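Local coordinates for protein 4-amino-4-deoxychorismate lyase (Legionella pneumophila, PDB 3LUL) that belongs to the class IV aminotransferase family of PLP-dependent enzymes and carries a covalently bound pyridoxal phosphate, at residues S16-G28 with I89-G103. Numbering follows the deposited sequence. Where two conformers were deposited one is given.
Sequences SFGIDDRIFLGEG and ILSGGPASRGLAERG
Asp21 OD1 is gripped by two backbone amides, Gly93 N from the other segment, which comes from above the carboxylate plane, and Ile23 N from its own. Ile23 N reaches Asp21 OD1 at 3.0 Å on the anti side, closing an Asx turn at the start of the 3-10 segment 22-25. On the other oxygen, Ser91 OG donates to Asp21 OD2 at 2.9 Å on the syn side, so both carboxylate oxygens are used and the group's rotation is fixed. With CG anti to the backbone N (chi1 -162°), the carboxylate swings across to the backbone at 91-93.

This is the smaller, five-stranded sheet of the class IV aminotransferase fold, where the loop entering strand 28-36 packs on the loop leaving its antiparallel neighbour, strand 84-91. Gly28 and Ser91 form a non-hydrogen-bonded pair, and Gly92 N continues the pairing by bonding Glu27 O. Further along, Arg22 N donates to Gly93 O at 2.9 Å.

The Arg22 side chain then runs past the Ala95 methyl, bends at chi3 (46°), and enters the 98-101 turn. There Arg22 NH2 bonds Leu99 O at 2.9 Å, nearly in the guanidinium plane, while Glu101 O lies over the centre of one face, 3.0 Å above that plane. From its own segment Glu27 meets the arginine side-on, Glu27 OE1 to Arg22 NE at 2.7 Å and OE2 to NH2, both nitrogens lying above the carboxylate plane. Glu27 OE2 also salt-bridges Arg153 of the second subunit, which in turn bonds Ala100 O and Glu101 O, tying this loop into the dimer interface.

Toward the strand, apolar side chains meet: Ile89 CG2 touches both Phe17 CZ and, at 3.6 Å, Ile23 CD1. A water bridges Arg22 NH1 to Ser96 O, and another donates to Glu27 OE1 while accepting from Gly103 N at 2.8 Å.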
ATOM      1  N   SER B  16       7.777  18.437  -5.801  1.00 23.22           N
ATOM      2  CA  SER B  16       7.414  17.237  -5.039  1.00 21.53           C
ATOM      3  C   SER B  16       6.434  17.566  -3.911  1.00 18.40           C
ATOM      4  O   SER B  16       6.046  18.711  -3.736  1.00 18.12           O
ATOM      5  CB  SER B  16       8.654  16.551  -4.465  1.00 20.47           C
ATOM      6  OG  SER B  16       8.384  15.179  -4.115  1.00 20.70           O
ATOM      7  N   PHE B  17       6.058  16.534  -3.159  1.00 15.61           N
ATOM      8  CA  PHE B  17       5.103  16.649  -2.059  1.00 13.75           C
ATOM      9  C   PHE B  17       5.836  16.888  -0.738  1.00 15.47           C
ATOM     10  O   PHE B  17       6.908  16.340  -0.523  1.00 18.13           O
ATOM     11  CB  PHE B  17       4.281  15.372  -1.971  1.00 11.14           C
ATOM     12  CG  PHE B  17       3.514  15.049  -3.237  1.00 14.00           C
ATOM     13  CD1 PHE B  17       2.377  15.762  -3.579  1.00 15.87           C
ATOM     14  CD2 PHE B  17       3.933  14.004  -4.073  1.00 17.24           C
ATOM     15  CE1 PHE B  17       1.668  15.452  -4.730  1.00 16.51           C
ATOM     16  CE2 PHE B  17       3.221  13.675  -5.203  1.00 14.87           C
ATOM     17  CZ  PHE B  17       2.091  14.411  -5.548  1.00 15.47           C
ATOM     18  N   GLY B  18       5.254  17.695   0.146  1.00 13.23           N
ATOM     19  CA  GLY B  18       5.907  18.061   1.406  1.00 14.67           C
ATOM     20  C   GLY B  18       5.739  16.901   2.389  1.00 15.76           C
ATOM     21  O   GLY B  18       4.881  16.044   2.210  1.00 12.44           O
ATOM     22  N   ILE B  19       6.540  16.894   3.442  1.00 14.52           N
ATOM     23  CA  ILE B  19       6.614  15.718   4.317  1.00 13.40           C
ATOM     24  C   ILE B  19       5.345  15.551   5.163  1.00 13.30           C
ATOM     25  O   ILE B  19       5.084  14.481   5.651  1.00 15.78           O
ATOM     26  CB  ILE B  19       7.850  15.804   5.233  1.00 13.49           C
ATOM     27  CG1 ILE B  19       8.192  14.427   5.831  1.00 16.92           C
ATOM     28  CG2 ILE B  19       7.645  16.877   6.284  1.00 10.48           C
ATOM     29  CD1 ILE B  19       8.482  13.358   4.783  1.00 17.40           C
ATOM     30  N   ASP B  20       4.568  16.613   5.316  1.00 12.08           N
ATOM     31  CA  ASP B  20       3.258  16.552   5.997  1.00 14.79           C
ATOM     32  C   ASP B  20       2.095  16.073   5.108  1.00 15.62           C
ATOM     33  O   ASP B  20       0.940  16.074   5.554  1.00 12.74           O
ATOM     34  CB  ASP B  20       2.912  17.927   6.587  1.00 17.11           C
ATOM     35  CG  ASP B  20       2.785  19.030   5.506  1.00 25.58           C
ATOM     36  OD1 ASP B  20       3.257  18.821   4.356  1.00 23.51           O
ATOM     37  OD2 ASP B  20       2.237  20.124   5.799  1.00 30.35           O
ATOM     38  N   ASP B  21       2.389  15.713   3.848  1.00 11.93           N
ATOM     39  CA  ASP B  21       1.367  15.273   2.899  1.00 11.79           C
ATOM     40  C   ASP B  21       0.910  13.853   3.223  1.00 10.12           C
ATOM     41  O   ASP B  21       1.713  12.977   3.574  1.00  9.37           O
ATOM     42  CB  ASP B  21       1.895  15.371   1.454  1.00 10.79           C
ATOM     43  CG  ASP B  21       0.789  15.367   0.418  1.00 10.82           C
ATOM     44  OD1 ASP B  21      -0.000  14.414   0.428  1.00 12.33           O
ATOM     45  OD2 ASP B  21       0.722  16.310  -0.402  1.00 12.64           O
ATOM     46  N   ARG B  22      -0.402  13.624   3.145  1.00 10.49           N
ATOM     47  CA  ARG B  22      -0.939  12.309   3.496  1.00 11.11           C
ATOM     48  C   ARG B  22      -0.534  11.204   2.489  1.00  9.55           C
ATOM     49  O   ARG B  22      -0.696  10.019   2.775  1.00  6.59           O
ATOM     50  CB  ARG B  22      -2.463  12.368   3.698  1.00 13.26           C
ATOM     51  CG  ARG B  22      -2.871  13.249   4.871  1.00 12.37           C
ATOM     52  CD  ARG B  22      -4.358  13.330   5.043  1.00 11.22           C
ATOM     53  NE  ARG B  22      -5.009  12.014   4.966  1.00 10.47           N
ATOM     54  CZ  ARG B  22      -5.039  11.113   5.960  1.00 12.16           C
ATOM     55  NH1 ARG B  22      -4.483  11.343   7.150  1.00 13.80           N
ATOM     56  NH2 ARG B  22      -5.662   9.968   5.769  1.00 12.17           N
ATOM     57  N   ILE B  23       0.035  11.583   1.336  1.00  9.28           N
ATOM     58  CA  ILE B  23       0.591  10.604   0.405  1.00  9.95           C
ATOM     59  C   ILE B  23       1.619   9.711   1.087  1.00  9.77           C
ATOM     60  O   ILE B  23       1.786   8.561   0.679  1.00  8.67           O
ATOM     61  CB  ILE B  23       1.144  11.274  -0.900  1.00  8.68           C
ATOM     62  CG1 ILE B  23       1.437  10.239  -1.994  1.00 10.82           C
ATOM     63  CG2 ILE B  23       2.414  12.090  -0.664  1.00  9.91           C
ATOM     64  CD1 ILE B  23       1.583  10.882  -3.396  1.00 13.08           C
ATOM     65  N   PHE B  24       2.299  10.203   2.142  1.00  8.53           N
ATOM     66  CA  PHE B  24       3.233   9.362   2.920  1.00 10.08           C
ATOM     67  C   PHE B  24       2.623   8.290   3.831  1.00 10.92           C
ATOM     68  O   PHE B  24       3.341   7.491   4.399  1.00 13.01           O
ATOM     69  CB  PHE B  24       4.234  10.278   3.664  1.00 12.43           C
ATOM     70  CG  PHE B  24       5.140  11.031   2.712  1.00 10.05           C
ATOM     71  CD1 PHE B  24       6.104  10.352   1.998  1.00 20.70           C
ATOM     72  CD2 PHE B  24       4.966  12.348   2.444  1.00 11.64           C
ATOM     73  CE1 PHE B  24       6.925  11.016   1.083  1.00 21.27           C
ATOM     74  CE2 PHE B  24       5.801  13.027   1.547  1.00 12.14           C
ATOM     75  CZ  PHE B  24       6.763  12.342   0.854  1.00 20.33           C
ATOM     76  N   LEU B  25       1.287   8.304   3.975  1.00 11.84           N
ATOM     77  CA  LEU B  25       0.501   7.274   4.631  1.00 12.98           C
ATOM     78  C   LEU B  25      -0.158   6.358   3.590  1.00 10.74           C
ATOM     79  O   LEU B  25      -0.892   5.397   3.918  1.00 14.16           O
ATOM     80  CB  LEU B  25      -0.592   7.949   5.493  1.00 13.28           C
ATOM     81  CG  LEU B  25      -0.188   9.033   6.496  1.00 17.46           C
ATOM     82  CD1 LEU B  25      -1.383   9.605   7.253  1.00 23.51           C
ATOM     83  CD2 LEU B  25       0.810   8.434   7.456  1.00 23.28           C
ATOM     84  N   GLY B  26       0.080   6.648   2.313  1.00 10.33           N
ATOM     85  CA  GLY B  26      -0.530   5.915   1.235  1.00  9.22           C
ATOM     86  C   GLY B  26      -1.756   6.561   0.616  1.00  9.30           C
ATOM     87  O   GLY B  26      -2.390   5.939  -0.240  1.00 10.21           O
ATOM     88  N   GLU B  27      -2.102   7.771   1.044  1.00  7.84           N
ATOM     89  CA  GLU B  27      -3.297   8.445   0.544  1.00  8.35           C
ATOM     90  C   GLU B  27      -2.921   9.192  -0.735  1.00  9.60           C
ATOM     91  O   GLU B  27      -2.638  10.396  -0.724  1.00 10.95           O
ATOM     92  CB  GLU B  27      -3.986   9.351   1.590  1.00  7.48           C
ATOM     93  CG  GLU B  27      -5.413   9.684   1.187  1.00  8.77           C
ATOM     94  CD  GLU B  27      -6.096  10.491   2.250  1.00  9.82           C
ATOM     95  OE1 GLU B  27      -5.735  11.661   2.378  1.00 12.16           O
ATOM     96  OE2 GLU B  27      -6.918   9.951   2.995  1.00 10.07           O
ATOM     97  N   GLY B  28      -2.846   8.425  -1.831  1.00  8.69           N
ATOM     98  CA  GLY B  28      -2.494   8.998  -3.143  1.00  8.40           C
ATOM     99  C   GLY B  28      -2.937   8.097  -4.278  1.00  8.50           C
ATOM    100  O   GLY B  28      -3.026   6.854  -4.121  1.00  9.15           O
ATOM    101  N   ILE B  89       0.056  12.266 -10.401  1.00 10.87           N
ATOM    102  CA  ILE B  89      -0.071  11.783  -9.033  1.00  9.20           C
ATOM    103  C   ILE B  89      -0.906  12.784  -8.246  1.00  9.86           C
ATOM    104  O   ILE B  89      -0.583  13.958  -8.246  1.00 10.49           O
ATOM    105  CB  ILE B  89       1.299  11.601  -8.325  1.00  9.55           C
ATOM    106  CG1 ILE B  89       2.230  10.691  -9.138  1.00 16.01           C
ATOM    107  CG2 ILE B  89       1.099  10.994  -6.937  1.00 11.31           C
ATOM    108  CD1 ILE B  89       3.655  10.585  -8.517  1.00 16.54           C
ATOM    109  N   LEU B  90      -1.984  12.300  -7.612  1.00 11.15           N
ATOM    110  CA  LEU B  90      -2.894  13.112  -6.782  1.00 10.21           C
ATOM    111  C   LEU B  90      -2.703  12.658  -5.340  1.00  9.65           C
ATOM    112  O   LEU B  90      -2.913  11.478  -5.020  1.00 10.06           O
ATOM    113  CB  LEU B  90      -4.349  12.874  -7.168  1.00 10.79           C
ATOM    114  CG  LEU B  90      -5.421  13.648  -6.409  1.00  8.79           C
ATOM    115  CD1 LEU B  90      -5.393  15.107  -6.798  1.00 10.10           C
ATOM    116  CD2 LEU B  90      -6.814  13.036  -6.672  1.00 12.46           C
ATOM    117  N   SER B  91      -2.268  13.577  -4.488  1.00 10.87           N
ATOM    118  CA  SER B  91      -2.068  13.292  -3.066  1.00 11.24           C
ATOM    119  C   SER B  91      -3.232  13.808  -2.272  1.00 10.41           C
ATOM    120  O   SER B  91      -3.901  14.760  -2.684  1.00 10.74           O
ATOM    121  CB  SER B  91      -0.822  13.984  -2.543  1.00  9.98           C
ATOM    122  OG  SER B  91      -0.988  15.384  -2.493  1.00 11.22           O
ATOM    123  N   GLY B  92      -3.461  13.197  -1.118  1.00 12.37           N
ATOM    124  CA  GLY B  92      -4.489  13.675  -0.178  1.00 10.53           C
ATOM    125  C   GLY B  92      -4.158  15.064   0.339  1.00 13.13           C
ATOM    126  O   GLY B  92      -5.041  15.835   0.703  1.00 14.47           O
ATOM    127  N   GLY B  93      -2.878  15.412   0.346  1.00 13.64           N
ATOM    128  CA  GLY B  93      -2.436  16.765   0.680  1.00 13.90           C
ATOM    129  C   GLY B  93      -1.969  16.936   2.112  1.00 14.02           C
ATOM    130  O   GLY B  93      -2.105  16.011   2.931  1.00 11.82           O
ATOM    131  N   PRO B  94      -1.406  18.135   2.431  1.00 16.71           N
ATOM    132  CA  PRO B  94      -1.007  18.458   3.788  1.00 17.59           C
ATOM    133  C   PRO B  94      -2.181  18.365   4.719  1.00 16.32           C
ATOM    134  O   PRO B  94      -3.281  18.776   4.372  1.00 19.07           O
ATOM    135  CB  PRO B  94      -0.548  19.920   3.710  1.00 17.46           C
ATOM    136  CG  PRO B  94      -0.216  20.163   2.326  1.00 22.83           C
ATOM    137  CD  PRO B  94      -1.006  19.186   1.474  1.00 20.90           C
ATOM    138  N   ALA B  95      -1.947  17.842   5.906  1.00 16.59           N
ATOM    139  CA  ALA B  95      -3.011  17.721   6.883  1.00 16.97           C
ATOM    140  C   ALA B  95      -2.394  17.594   8.242  1.00 19.51           C
ATOM    141  O   ALA B  95      -1.207  17.248   8.351  1.00 19.10           O
ATOM    142  CB  ALA B  95      -3.861  16.489   6.584  1.00 18.14           C
ATOM    143  N   SER B  96      -3.202  17.827   9.272  1.00 20.40           N
ATOM    144  CA  SER B  96      -2.780  17.584  10.650  0.50 22.84           C
ATOM    145  C   SER B  96      -2.538  16.101  10.820  1.00 23.35           C
ATOM    146  O   SER B  96      -3.070  15.270  10.053  1.00 22.13           O
ATOM    147  CB  SER B  96      -3.850  18.019  11.661  0.50 23.64           C
ATOM    148  OG  SER B  96      -3.892  19.416  11.818  0.50 20.82           O
ATOM    149  N   ARG B  97      -1.751  15.765  11.825  1.00 25.11           N
ATOM    150  CA  ARG B  97      -1.399  14.381  12.074  1.00 24.33           C
ATOM    151  C   ARG B  97      -2.623  13.564  12.506  1.00 20.83           C
ATOM    152  O   ARG B  97      -3.477  14.052  13.233  1.00 20.05           O
ATOM    153  CB  ARG B  97      -0.312  14.335  13.140  1.00 25.80           C
ATOM    154  CG  ARG B  97       0.321  13.012  13.289  1.00 32.96           C
ATOM    155  CD  ARG B  97       1.286  12.997  14.476  1.00 42.00           C
ATOM    156  NE  ARG B  97       1.030  11.808  15.287  1.00 51.15           N
ATOM    157  CZ  ARG B  97       1.367  10.560  14.958  1.00 55.25           C
ATOM    158  NH1 ARG B  97       2.009  10.283  13.822  1.00 56.54           N
ATOM    159  NH2 ARG B  97       1.057   9.573  15.788  1.00 59.82           N
ATOM    160  N   GLY B  98      -2.692  12.322  12.033  1.00 18.80           N
ATOM    161  CA  GLY B  98      -3.756  11.400  12.393  1.00 18.85           C
ATOM    162  C   GLY B  98      -4.155  10.579  11.193  1.00 18.84           C
ATOM    163  O   GLY B  98      -4.290  11.109  10.087  1.00 17.60           O
ATOM    164  N   LEU B  99      -4.367   9.289  11.400  1.00 16.89           N
ATOM    165  CA  LEU B  99      -4.632   8.385  10.289  1.00 16.21           C
ATOM    166  C   LEU B  99      -5.901   8.771   9.500  1.00 18.30           C
ATOM    167  O   LEU B  99      -5.929   8.615   8.289  1.00 19.01           O
ATOM    168  CB  LEU B  99      -4.734   6.945  10.793  1.00 16.46           C
ATOM    169  CG  LEU B  99      -4.612   5.811   9.806  1.00 20.20           C
ATOM    170  CD1 LEU B  99      -3.211   5.797   9.187  1.00 19.86           C
ATOM    171  CD2 LEU B  99      -4.926   4.443  10.469  1.00 23.84           C
ATOM    172  N   ALA B 100      -6.921   9.283  10.199  1.00 19.20           N
ATOM    173  CA  ALA B 100      -8.232   9.573   9.588  1.00 21.17           C
ATOM    174  C   ALA B 100      -8.491  11.074   9.400  1.00 20.68           C
ATOM    175  O   ALA B 100      -9.636  11.502   9.164  1.00 23.05           O
ATOM    176  CB  ALA B 100      -9.344   8.969  10.447  1.00 21.50           C
ATOM    177  N   GLU B 101      -7.446  11.879   9.529  1.00 17.43           N
ATOM    178  CA  GLU B 101      -7.522  13.278   9.168  1.00 17.87           C
ATOM    179  C   GLU B 101      -7.773  13.397   7.664  1.00 18.26           C
ATOM    180  O   GLU B 101      -7.627  12.431   6.906  1.00 16.84           O
ATOM    181  CB  GLU B 101      -6.227  14.009   9.560  1.00 17.68           C
ATOM    182  CG  GLU B 101      -6.036  14.075  11.072  1.00 23.82           C
ATOM    183  CD  GLU B 101      -7.126  14.905  11.740  1.00 29.21           C
ATOM    184  OE1 GLU B 101      -7.430  15.990  11.214  1.00 24.98           O
ATOM    185  OE2 GLU B 101      -7.677  14.472  12.770  1.00 31.25           O
ATOM    186  N   ARG B 102      -8.132  14.597   7.239  1.00 19.23           N
ATOM    187  CA  ARG B 102      -8.584  14.835   5.883  1.00 21.04           C
ATOM    188  C   ARG B 102      -7.801  16.037   5.339  1.00 20.02           C
ATOM    189  O   ARG B 102      -7.700  17.084   6.008  1.00 20.03           O
ATOM    190  CB  ARG B 102     -10.097  15.103   5.983  1.00 24.64           C
ATOM    191  CG  ARG B 102     -10.883  15.247   4.701  1.00 36.87           C
ATOM    192  CD  ARG B 102     -11.393  13.910   4.177  1.00 40.70           C
ATOM    193  NE  ARG B 102     -12.535  13.317   4.886  1.00 41.22           N
ATOM    194  CZ  ARG B 102     -13.077  12.127   4.575  1.00 37.74           C
ATOM    195  NH1 ARG B 102     -12.599  11.383   3.559  1.00 22.36           N
ATOM    196  NH2 ARG B 102     -14.111  11.667   5.277  1.00 39.47           N
ATOM    197  N   GLY B 103      -7.217  15.903   4.156  1.00 16.63           N
ATOM    198  CA  GLY B 103      -6.538  17.034   3.526  1.00 15.67           C
ATOM    199  C   GLY B 103      -7.599  17.913   2.920  1.00 15.09           C
ATOM    200  O   GLY B 103      -8.427  17.434   2.146  1.00 15.94           O
TER
HETATM  201  O   HOH W   1      -2.587  13.268   8.290  1.00 18.67           O
HETATM  202  O   HOH W   2      -7.560  13.562   2.587  1.00 14.74           O